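Local coordinates for protein spermidine synthase (Corynebacterium glutamicum ATCC 13032, PDB 3GJY) that probably catalyses the transfer of an aminopropyl group from decarboxylated S-adenosylmethionine to putrescine, giving spermidine, at residues 71-76 and 224-229; 81-86 and 109-114; 181-186 and 194-199. All blocks are in the same frame, centred on the assembly; numbering follows the deposited sequence. Where two conformers were deposited one is given.

Contact 1 of 3, residues 71-76 and 224-229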
loop_
_atom_site.group_PDB
_atom_site.type_symbol
_atom_site.label_atom_id
_atom_site.label_comp_id
_atom_site.label_asym_id
_atom_site.label_seq_id
_atom_site.Cartn_x
_atom_site.Cartn_y
_atom_site.Cartn_z
HETATM N N MSE A 71 2.779 5.921 4.281
HETATM C CA MSE A 71 1.934 5.049 5.154
HETATM C C MSE A 71 0.850 5.852 5.829
HETATM O O MSE A 71 -0.305 5.402 5.918
HETATM C CB MSE A 71 2.798 4.341 6.207
HETATM C CG MSE A 71 3.758 3.301 5.665
HETATM SE SE MSE A 71 4.525 2.284 7.106
HETATM C CE MSE A 71 5.795 1.310 6.045
ATOM N N ARG A 72 1.206 7.082 6.244
ATOM C CA ARG A 72 0.192 7.983 6.786
ATOM C C ARG A 72 -0.884 8.278 5.733
ATOM O O ARG A 72 -2.086 8.393 6.080
ATOM C CB ARG A 72 0.839 9.296 7.227
ATOM C CG ARG A 72 1.844 9.090 8.342
ATOM C CD ARG A 72 2.564 10.398 8.659
ATOM N NE ARG A 72 1.699 11.376 9.297
ATOM C CZ ARG A 72 1.569 11.503 10.619
ATOM N NH1 ARG A 72 2.225 10.704 11.465
ATOM N NH2 ARG A 72 0.764 12.428 11.100
ATOM N N TRP A 73 -0.459 8.440 4.477
ATOM C CA TRP A 73 -1.416 8.760 3.401
ATOM C C TRP A 73 -2.352 7.596 3.116
ATOM O O TRP A 73 -3.565 7.786 2.953
ATOM C CB TRP A 73 -0.690 9.209 2.131
ATOM C CG TRP A 73 0.233 10.375 2.372
ATOM C CD1 TRP A 73 0.234 11.237 3.437
ATOM C CD2 TRP A 73 1.268 10.797 1.509
ATOM N NE1 TRP A 73 1.250 12.157 3.312
ATOM C CE2 TRP A 73 1.891 11.924 2.121
ATOM C CE3 TRP A 73 1.736 10.350 0.265
ATOM C CZ2 TRP A 73 2.982 12.586 1.536
ATOM C CZ3 TRP A 73 2.832 11.041 -0.329
ATOM C CH2 TRP A 73 3.423 12.136 0.313
ATOM N N ILE A 74 -1.788 6.381 3.062
ATOM C CA ILE A 74 -2.635 5.174 2.927
ATOM C C ILE A 74 -3.622 5.102 4.119
ATOM O O ILE A 74 -4.819 4.844 3.927
ATOM C CB ILE A 74 -1.801 3.893 2.831
ATOM C CG1 ILE A 74 -1.035 3.902 1.502
ATOM C CG2 ILE A 74 -2.693 2.660 2.939
ATOM C CD1 ILE A 74 0.041 2.811 1.431
ATOM N N ALA A 75 -3.123 5.308 5.337
ATOM C CA ALA A 75 -4.011 5.262 6.507
ATOM C C ALA A 75 -5.164 6.242 6.344
ATOM O O ALA A 75 -6.314 5.892 6.581
ATOM C CB ALA A 75 -3.236 5.599 7.780
ATOM N N THR A 76 -4.859 7.482 5.942
ATOM C CA THR A 76 -5.895 8.501 5.834
ATOM C C THR A 76 -6.913 8.149 4.731
ATOM O O THR A 76 -8.142 8.210 4.954
ATOM C CB THR A 76 -5.246 9.865 5.539
ATOM O OG1 THR A 76 -4.473 10.253 6.676
ATOM C CG2 THR A 76 -6.327 10.925 5.223
ATOM N N ALA A 224 -9.058 7.841 -7.441
ATOM C CA ALA A 224 -8.625 9.038 -6.735
ATOM C C ALA A 224 -7.180 8.846 -6.328
ATOM O O ALA A 224 -6.661 7.708 -6.342
ATOM C CB ALA A 224 -9.494 9.278 -5.484
ATOM N N VAL A 225 -6.525 9.949 -5.970
ATOM C CA VAL A 225 -5.133 9.869 -5.555
ATOM C C VAL A 225 -4.815 10.745 -4.342
ATOM O O VAL A 225 -5.526 11.710 -4.032
ATOM C CB VAL A 225 -4.116 10.155 -6.736
ATOM C CG1 VAL A 225 -4.287 9.246 -7.952
ATOM C CG2 VAL A 225 -4.066 11.570 -7.086
ATOM N N ILE A 226 -3.745 10.371 -3.657
ATOM C CA ILE A 226 -3.102 11.226 -2.669
ATOM C C ILE A 226 -1.651 11.397 -3.048
ATOM O O ILE A 226 -0.918 10.433 -3.226
ATOM C CB ILE A 226 -3.229 10.654 -1.254
ATOM C CG1 ILE A 226 -4.697 10.703 -0.764
ATOM C CG2 ILE A 226 -2.365 11.500 -0.272
ATOM C CD1 ILE A 226 -4.973 9.805 0.392
ATOM N N ALA A 227 -1.238 12.651 -3.243
ATOM C CA ALA A 227 0.024 12.920 -3.923
ATOM C C ALA A 227 0.939 13.803 -3.140
ATOM O O ALA A 227 0.481 14.691 -2.403
ATOM C CB ALA A 227 -0.247 13.571 -5.296
ATOM N N ASP A 228 2.241 13.542 -3.353
ATOM C CA ASP A 228 3.324 14.371 -2.851
ATOM C C ASP A 228 3.526 15.523 -3.822
ATOM O O ASP A 228 3.959 15.313 -4.944
ATOM C CB ASP A 228 4.623 13.603 -2.776
ATOM C CG ASP A 228 5.720 14.411 -2.133
ATOM O OD1 ASP A 228 6.428 13.865 -1.282
ATOM O OD2 ASP A 228 5.877 15.599 -2.487
ATOM N N PRO A 229 3.238 16.743 -3.375
ATOM C CA PRO A 229 3.274 17.910 -4.268
ATOM C C PRO A 229 4.642 18.265 -4.906
ATOM O O PRO A 229 4.674 18.561 -6.085
ATOM C CB PRO A 229 2.724 19.040 -3.377
ATOM C CG PRO A 229 1.843 18.330 -2.405
ATOM C CD PRO A 229 2.646 17.067 -2.066
#
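In the Rossmann-like domain of this probable spermidine synthase, helix 69-85 packs against the antiparallel end of the central sheet, and here its Trp73 meets Ile226 and Asp228 at the C-terminal end of strand 222-227. The tryptophan side chain does most of the work. Its CB and the root of the indole lie against one branch of the isoleucine, with Trp73 CB 3.7 Å from Ile226 CG2 and Trp73 CG 3.9 Å from the same methyl. The longer branch of Ile226 reaches instead for the helix backbone, where its CD1 comes within 3.6 Å of the carbonyl O of Trp73. The isoleucine thus straddles the root of the tryptophan, CG2 on the side chain and CD1 on the main chain. Farther out, the six-membered ring extends past Ala227 to the residue that follows the strand: Trp73 CH2 lies 3.6 Å from Asp228 CB. The indole and carboxylate planes stand 75° apart, and Asp228 OD1 sits at the ring edge, in the indole plane, 3.8 Å from Trp73 CH2. With CG anti to the backbone N (chi1 -174°), Asp228 carries its carboxylate past this edge; OD1 forms a salt bridge with Arg236, which probably favours the charged form of this buried acid. Val269, Ala271 and Ile241 also touch the indole, so groups from several parts of the chain meet there. Asp228 is the N-cap of the short helix 229-232, and the tryptophan therefore spans from the sheet to the turn into that helix. Helix 69-85 covers one face of a sheet with strand order 3-2-1-4-5-7-6, in which strand 238-245 runs antiparallel to its neighbours and strand 222-227 lies beyond it, the hallmark of the class I AdoMet-dependent methyltransferase fold that spermidine synthases share.

Contact 2 of 3, residues 81-86 and 109-114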
loop_
_atom_site.group_PDB
_atom_site.type_symbol
_atom_site.label_atom_id
_atom_site.label_comp_id
_atom_site.label_asym_id
_atom_site.label_seq_id
_atom_site.Cartn_x
_atom_site.Cartn_y
_atom_site.Cartn_z
ATOM N N PHE A 81 -12.422 5.872 3.510
ATOM C CA PHE A 81 -13.252 5.022 2.701
ATOM C C PHE A 81 -13.939 3.946 3.553
ATOM O O PHE A 81 -15.154 3.739 3.445
ATOM C CB PHE A 81 -12.391 4.356 1.627
ATOM C CG PHE A 81 -13.190 3.534 0.637
ATOM C CD1 PHE A 81 -13.554 4.077 -0.589
ATOM C CD2 PHE A 81 -13.614 2.250 0.940
ATOM C CE1 PHE A 81 -14.276 3.335 -1.525
ATOM C CE2 PHE A 81 -14.369 1.514 0.014
ATOM C CZ PHE A 81 -14.695 2.082 -1.207
ATOM N N ILE A 82 -13.166 3.231 4.373
ATOM C CA ILE A 82 -13.715 2.158 5.195
ATOM C C ILE A 82 -14.791 2.728 6.127
ATOM O O ILE A 82 -15.857 2.134 6.306
ATOM C CB ILE A 82 -12.581 1.477 6.020
ATOM C CG1 ILE A 82 -11.615 0.710 5.093
ATOM C CG2 ILE A 82 -13.148 0.552 7.125
ATOM C CD1 ILE A 82 -10.270 0.422 5.737
ATOM N N ASP A 83 -14.491 3.859 6.747
ATOM C CA ASP A 83 -15.441 4.445 7.693
ATOM C C ASP A 83 -16.754 4.819 7.019
ATOM O O ASP A 83 -17.822 4.699 7.623
ATOM C CB ASP A 83 -14.830 5.656 8.392
ATOM C CG ASP A 83 -13.698 5.274 9.336
ATOM O OD1 ASP A 83 -13.519 4.061 9.653
ATOM O OD2 ASP A 83 -12.993 6.211 9.750
ATOM N N ALA A 84 -16.675 5.312 5.797
ATOM C CA ALA A 84 -17.878 5.715 5.071
ATOM C C ALA A 84 -18.661 4.567 4.463
ATOM O O ALA A 84 -19.889 4.671 4.358
ATOM C CB ALA A 84 -17.507 6.698 3.990
ATOM N N HIS A 85 -17.972 3.499 4.046
ATOM C CA HIS A 85 -18.611 2.524 3.154
ATOM C C HIS A 85 -18.633 1.085 3.597
ATOM O O HIS A 85 -19.377 0.302 3.012
ATOM C CB HIS A 85 -17.940 2.566 1.788
ATOM C CG HIS A 85 -17.961 3.916 1.162
ATOM N ND1 HIS A 85 -19.131 4.610 0.916
ATOM C CD2 HIS A 85 -16.950 4.711 0.737
ATOM C CE1 HIS A 85 -18.836 5.763 0.337
ATOM N NE2 HIS A 85 -17.522 5.853 0.218
ATOM N N GLN A 86 -17.803 0.710 4.569
ATOM C CA GLN A 86 -17.646 -0.712 4.878
ATOM C C GLN A 86 -17.912 -1.010 6.337
ATOM O O GLN A 86 -18.037 -0.107 7.160
ATOM C CB GLN A 86 -16.229 -1.198 4.458
ATOM C CG GLN A 86 -16.059 -1.088 2.931
ATOM C CD GLN A 86 -14.686 -1.472 2.480
ATOM O OE1 GLN A 86 -13.701 -1.019 3.057
ATOM N NE2 GLN A 86 -14.606 -2.275 1.435
ATOM N N ASP A 109 -4.944 -2.474 14.676
ATOM C CA ASP A 109 -5.250 -1.737 15.902
ATOM C C ASP A 109 -6.432 -0.766 15.741
ATOM O O ASP A 109 -7.296 -0.654 16.626
ATOM C CB ASP A 109 -4.021 -0.962 16.383
ATOM C CG ASP A 109 -4.200 -0.453 17.801
ATOM O OD1 ASP A 109 -4.278 -1.299 18.718
ATOM O OD2 ASP A 109 -4.273 0.779 17.987
ATOM N N VAL A 110 -6.466 -0.081 14.599
ATOM C CA VAL A 110 -7.567 0.847 14.308
ATOM C C VAL A 110 -8.912 0.106 14.221
ATOM O O VAL A 110 -9.937 0.600 14.725
ATOM C CB VAL A 110 -7.307 1.609 13.013
ATOM C CG1 VAL A 110 -8.523 2.467 12.593
ATOM C CG2 VAL A 110 -6.085 2.508 13.209
ATOM N N TYR A 111 -8.868 -1.084 13.623
ATOM C CA TYR A 111 -10.042 -1.909 13.416
ATOM C C TYR A 111 -9.793 -3.243 14.094
ATOM O O TYR A 111 -9.275 -4.184 13.483
ATOM C CB TYR A 111 -10.268 -2.081 11.913
ATOM C CG TYR A 111 -10.485 -0.787 11.154
ATOM C CD1 TYR A 111 -11.605 0.022 11.438
ATOM C CD2 TYR A 111 -9.591 -0.383 10.159
ATOM C CE1 TYR A 111 -11.836 1.229 10.766
ATOM C CE2 TYR A 111 -9.800 0.825 9.447
ATOM C CZ TYR A 111 -10.930 1.628 9.766
ATOM O OH TYR A 111 -11.159 2.771 9.055
ATOM N N PRO A 112 -10.115 -3.337 15.400
ATOM C CA PRO A 112 -9.646 -4.490 16.182
ATOM C C PRO A 112 -10.283 -5.831 15.857
ATOM O O PRO A 112 -9.809 -6.867 16.363
ATOM C CB PRO A 112 -9.920 -4.065 17.639
ATOM C CG PRO A 112 -10.924 -2.982 17.550
ATOM C CD PRO A 112 -10.705 -2.281 16.247
ATOM N N GLN A 113 -11.314 -5.819 15.010
ATOM C CA GLN A 113 -11.956 -7.046 14.521
ATOM C C GLN A 113 -11.544 -7.381 13.096
ATOM O O GLN A 113 -11.995 -8.392 12.540
ATOM C CB GLN A 113 -13.476 -6.917 14.611
ATOM C CG GLN A 113 -13.966 -6.738 16.043
ATOM C CD GLN A 113 -15.458 -6.547 16.134
ATOM O OE1 GLN A 113 -15.976 -5.442 15.954
ATOM N NE2 GLN A 113 -16.158 -7.618 16.436
ATOM N N SER A 114 -10.709 -6.528 12.492
ATOM C CA SER A 114 -10.252 -6.780 11.117
ATOM C C SER A 114 -9.271 -7.951 11.036
ATOM O O SER A 114 -8.577 -8.276 12.014
ATOM C CB SER A 114 -9.640 -5.511 10.496
ATOM O OG SER A 114 -8.396 -5.151 11.104
#
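Tyr111, the first residue beyond helix 102-110, sends its ring toward Ile82 and Asp83 near the C-terminal end of helix 69-85. CB points toward that helix, and with CG beside the backbone N (chi1 -60°) the ring is carried out to Ile82 and Asp83. Val110 CG1, from the same segment, stands over the centre of one face of the Tyr111 ring, 3.6 Å above its plane. Contact with the other helix begins at the far half. Tyr111 CE2 meets the end of the longer isoleucine branch, Ile82 CD1, at 3.8 Å, while Tyr111 CZ lies 3.6 Å from Ile82 CG2. On the other flank, Tyr111 CE1 is 3.5 Å from Asp83 OD1. At the tip, the phenol OH donates a hydrogen bond of 2.8 Å to Asp83 OD1, and Ile82 CG2 is 3.6 Å from this same Tyr111 OH. The carboxylate oxygen lies at the ring edge, near its plane, but the hydroxyl approaches the acid from 48° out of the carboxylate plane; the two planes are 75° apart. The phenol is therefore gripped by an apolar branch and an acid from consecutive helical residues. Behind the ring, the carbonyl O of Tyr111 accepts from Ser114 N, which closes the type I turn leading into strand 115-120, and also from Ser114 OG. Arg79 of helix 69-85 also touches Tyr111, and Ile82 rests on Val162 of strand 160-165, so the tyrosine joins the ends of the two helices beside the parallel part of the sheet.

Contact 3 of 3, residues 181-186 and 194-199; sequences EFFEHC and GLYVAN
Phe182, Phe183 and Cys186 of helix 180-189 gather round a single ring, that of Tyr196. Phe183 presents its edge to the face of the tyrosine in an offset edge-to-face pair, with planes at 78° and centroids 5.7 Å apart; its CE1 is 3.9 Å from Tyr196 CZ. The hydroxyl lies at the edges of both phenylalanine rings, near their planes, with Tyr196 OH 3.5 Å from Phe183 CE1 and 3.6 Å from Phe182 CE2. Successive helical residues achieve this with different first torsions: CG is anti to the backbone N in Phe182 (chi1 172°) and beside it in Phe183, which brings both ring ends to the phenol. Helix 180-189 is the connection of a beta-alpha-beta unit between the parallel neighbours 160-165 and 194-202 of the Rossmann-like sheet; the segments of helix and second strand run at 141° to each other with axes 10.6 Å apart. One helical turn beyond Phe182, Cys186 SG meets the tyrosine obliquely, 3.9 Å from Tyr196 CE1, in a sulfur-aromatic contact. This Cys186 SG also lies 3.6 Å above the ring plane of Phe182, offset toward its rim, so that the sulfur touches the rings of both Phe182 and Tyr196. Met216 of helix 207-219 touches both Phe183 and Tyr196, while Arg165 of strand 160-165 touches Phe182 and Tyr196.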
loop_
_atom_site.group_PDB
_atom_site.type_symbol
_atom_site.label_atom_id
_atom_site.label_comp_id
_atom_site.label_asym_id
_atom_site.label_seq_id
_atom_site.Cartn_x
_atom_site.Cartn_y
_atom_site.Cartn_z
ATOM N N GLU A 181 -4.415 -6.803 -16.405
ATOM C CA GLU A 181 -4.701 -8.161 -15.940
ATOM C C GLU A 181 -4.568 -8.265 -14.422
ATOM O O GLU A 181 -5.408 -8.889 -13.767
ATOM C CB GLU A 181 -3.773 -9.181 -16.632
ATOM C CG GLU A 181 -4.080 -9.385 -18.138
ATOM C CD GLU A 181 -3.525 -8.280 -19.011
ATOM O OE1 GLU A 181 -2.670 -7.477 -18.556
ATOM O OE2 GLU A 181 -3.958 -8.225 -20.196
ATOM N N PHE A 182 -3.537 -7.630 -13.860
ATOM C CA PHE A 182 -3.394 -7.601 -12.403
ATOM C C PHE A 182 -4.582 -6.911 -11.747
ATOM O O PHE A 182 -5.148 -7.456 -10.807
ATOM C CB PHE A 182 -2.092 -6.916 -11.998
ATOM C CG PHE A 182 -1.971 -6.680 -10.517
ATOM C CD1 PHE A 182 -1.792 -7.745 -9.629
ATOM C CD2 PHE A 182 -2.046 -5.382 -10.006
ATOM C CE1 PHE A 182 -1.682 -7.496 -8.249
ATOM C CE2 PHE A 182 -1.925 -5.144 -8.653
ATOM C CZ PHE A 182 -1.759 -6.186 -7.775
ATOM N N PHE A 183 -4.980 -5.767 -12.288
ATOM C CA PHE A 183 -6.110 -5.023 -11.715
ATOM C C PHE A 183 -7.407 -5.826 -11.818
ATOM O O PHE A 183 -8.224 -5.797 -10.901
ATOM C CB PHE A 183 -6.281 -3.639 -12.355
ATOM C CG PHE A 183 -5.056 -2.769 -12.201
ATOM C CD1 PHE A 183 -4.383 -2.684 -10.976
ATOM C CD2 PHE A 183 -4.559 -2.054 -13.299
ATOM C CE1 PHE A 183 -3.222 -1.898 -10.865
ATOM C CE2 PHE A 183 -3.426 -1.265 -13.192
ATOM C CZ PHE A 183 -2.750 -1.201 -11.985
ATOM N N GLU A 184 -7.560 -6.597 -12.910
ATOM C CA GLU A 184 -8.753 -7.439 -13.071
ATOM C C GLU A 184 -8.802 -8.536 -12.007
ATOM O O GLU A 184 -9.899 -8.856 -11.489
ATOM C CB GLU A 184 -8.831 -8.105 -14.467
ATOM C CG GLU A 184 -9.155 -7.119 -15.619
ATOM C CD GLU A 184 -10.654 -6.708 -15.747
ATOM O OE1 GLU A 184 -11.473 -6.914 -14.808
ATOM O OE2 GLU A 184 -10.999 -6.136 -16.815
ATOM N N HIS A 185 -7.646 -9.127 -11.678
ATOM C CA HIS A 185 -7.615 -10.104 -10.597
ATOM C C HIS A 185 -8.022 -9.468 -9.260
ATOM O O HIS A 185 -8.807 -10.047 -8.502
ATOM C CB HIS A 185 -6.252 -10.759 -10.497
ATOM C CG HIS A 185 -5.980 -11.720 -11.604
ATOM N ND1 HIS A 185 -4.879 -11.658 -12.438
ATOM C CD2 HIS A 185 -6.737 -12.744 -12.054
ATOM C CE1 HIS A 185 -4.942 -12.670 -13.303
ATOM N NE2 HIS A 185 -6.059 -13.328 -13.087
ATOM N N CYS A 186 -7.480 -8.285 -8.996
ATOM C CA CYS A 186 -7.840 -7.537 -7.774
ATOM C C CYS A 186 -9.318 -7.219 -7.726
ATOM O O CYS A 186 -9.953 -7.410 -6.696
ATOM C CB CYS A 186 -6.999 -6.258 -7.657
ATOM S SG CYS A 186 -5.268 -6.565 -7.319
ATOM N N GLY A 194 -15.552 -2.688 -3.093
ATOM C CA GLY A 194 -14.379 -2.649 -2.205
ATOM C C GLY A 194 -13.290 -1.724 -2.721
ATOM O O GLY A 194 -13.412 -1.140 -3.791
ATOM N N LEU A 195 -12.210 -1.612 -1.956
ATOM C CA LEU A 195 -11.166 -0.637 -2.226
ATOM C C LEU A 195 -9.856 -1.279 -2.613
ATOM O O LEU A 195 -9.377 -2.156 -1.914
ATOM C CB LEU A 195 -10.958 0.259 -1.009
ATOM C CG LEU A 195 -9.819 1.279 -1.037
ATOM C CD1 LEU A 195 -10.165 2.343 -2.065
ATOM C CD2 LEU A 195 -9.653 1.911 0.379
ATOM N N TYR A 196 -9.265 -0.786 -3.702
ATOM C CA TYR A 196 -7.875 -1.044 -4.053
ATOM C C TYR A 196 -7.058 0.226 -3.778
ATOM O O TYR A 196 -7.406 1.304 -4.247
ATOM C CB TYR A 196 -7.790 -1.464 -5.543
ATOM C CG TYR A 196 -6.371 -1.552 -6.062
ATOM C CD1 TYR A 196 -5.670 -2.758 -6.047
ATOM C CD2 TYR A 196 -5.736 -0.418 -6.555
ATOM C CE1 TYR A 196 -4.378 -2.844 -6.528
ATOM C CE2 TYR A 196 -4.420 -0.477 -7.041
ATOM C CZ TYR A 196 -3.742 -1.714 -7.025
ATOM O OH TYR A 196 -2.454 -1.826 -7.483
ATOM N N VAL A 197 -5.941 0.070 -3.073
ATOM C CA VAL A 197 -5.041 1.193 -2.722
ATOM C C VAL A 197 -3.618 0.749 -3.013
ATOM O O VAL A 197 -3.218 -0.315 -2.533
ATOM C CB VAL A 197 -5.053 1.508 -1.200
ATOM C CG1 VAL A 197 -4.067 2.628 -0.871
ATOM C CG2 VAL A 197 -6.425 1.852 -0.718
ATOM N N ALA A 198 -2.849 1.551 -3.729
ATOM C CA ALA A 198 -1.465 1.205 -4.027
ATOM C C ALA A 198 -0.500 2.323 -3.728
ATOM O O ALA A 198 -0.739 3.489 -4.065
ATOM C CB ALA A 198 -1.303 0.778 -5.508
ATOM N N ASN A 199 0.636 1.945 -3.159
ATOM C CA ASN A 199 1.783 2.841 -3.103
ATOM C C ASN A 199 2.533 2.777 -4.428
ATOM O O ASN A 199 2.886 1.697 -4.899
ATOM C CB ASN A 199 2.697 2.426 -1.961
ATOM C CG ASN A 199 3.890 3.325 -1.806
ATOM O OD1 ASN A 199 3.844 4.511 -2.158
ATOM N ND2 ASN A 199 4.962 2.773 -1.239
#

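From the N-terminal side, the chain passes through the four-stranded antiparallel sheet within residues 25 to 59 into helix 69-85, which supplies the first segment of both contact 1 and contact 2. Contact 2 closes early, after strand 92-96 and helix 102-110. Contact 3 follows it in series, a tight closure between helix 180-189 and strand 194-202. Contact 1 closes last, at strand 222-227, and its long loop encloses the other two. Helix 69-85 is the common element: Ile74 packs on Val197 and Phe81 on Leu195, linking contacts 1 and 2 to the strand of contact 3, whose own helix lies across the sheet from helix 69-85.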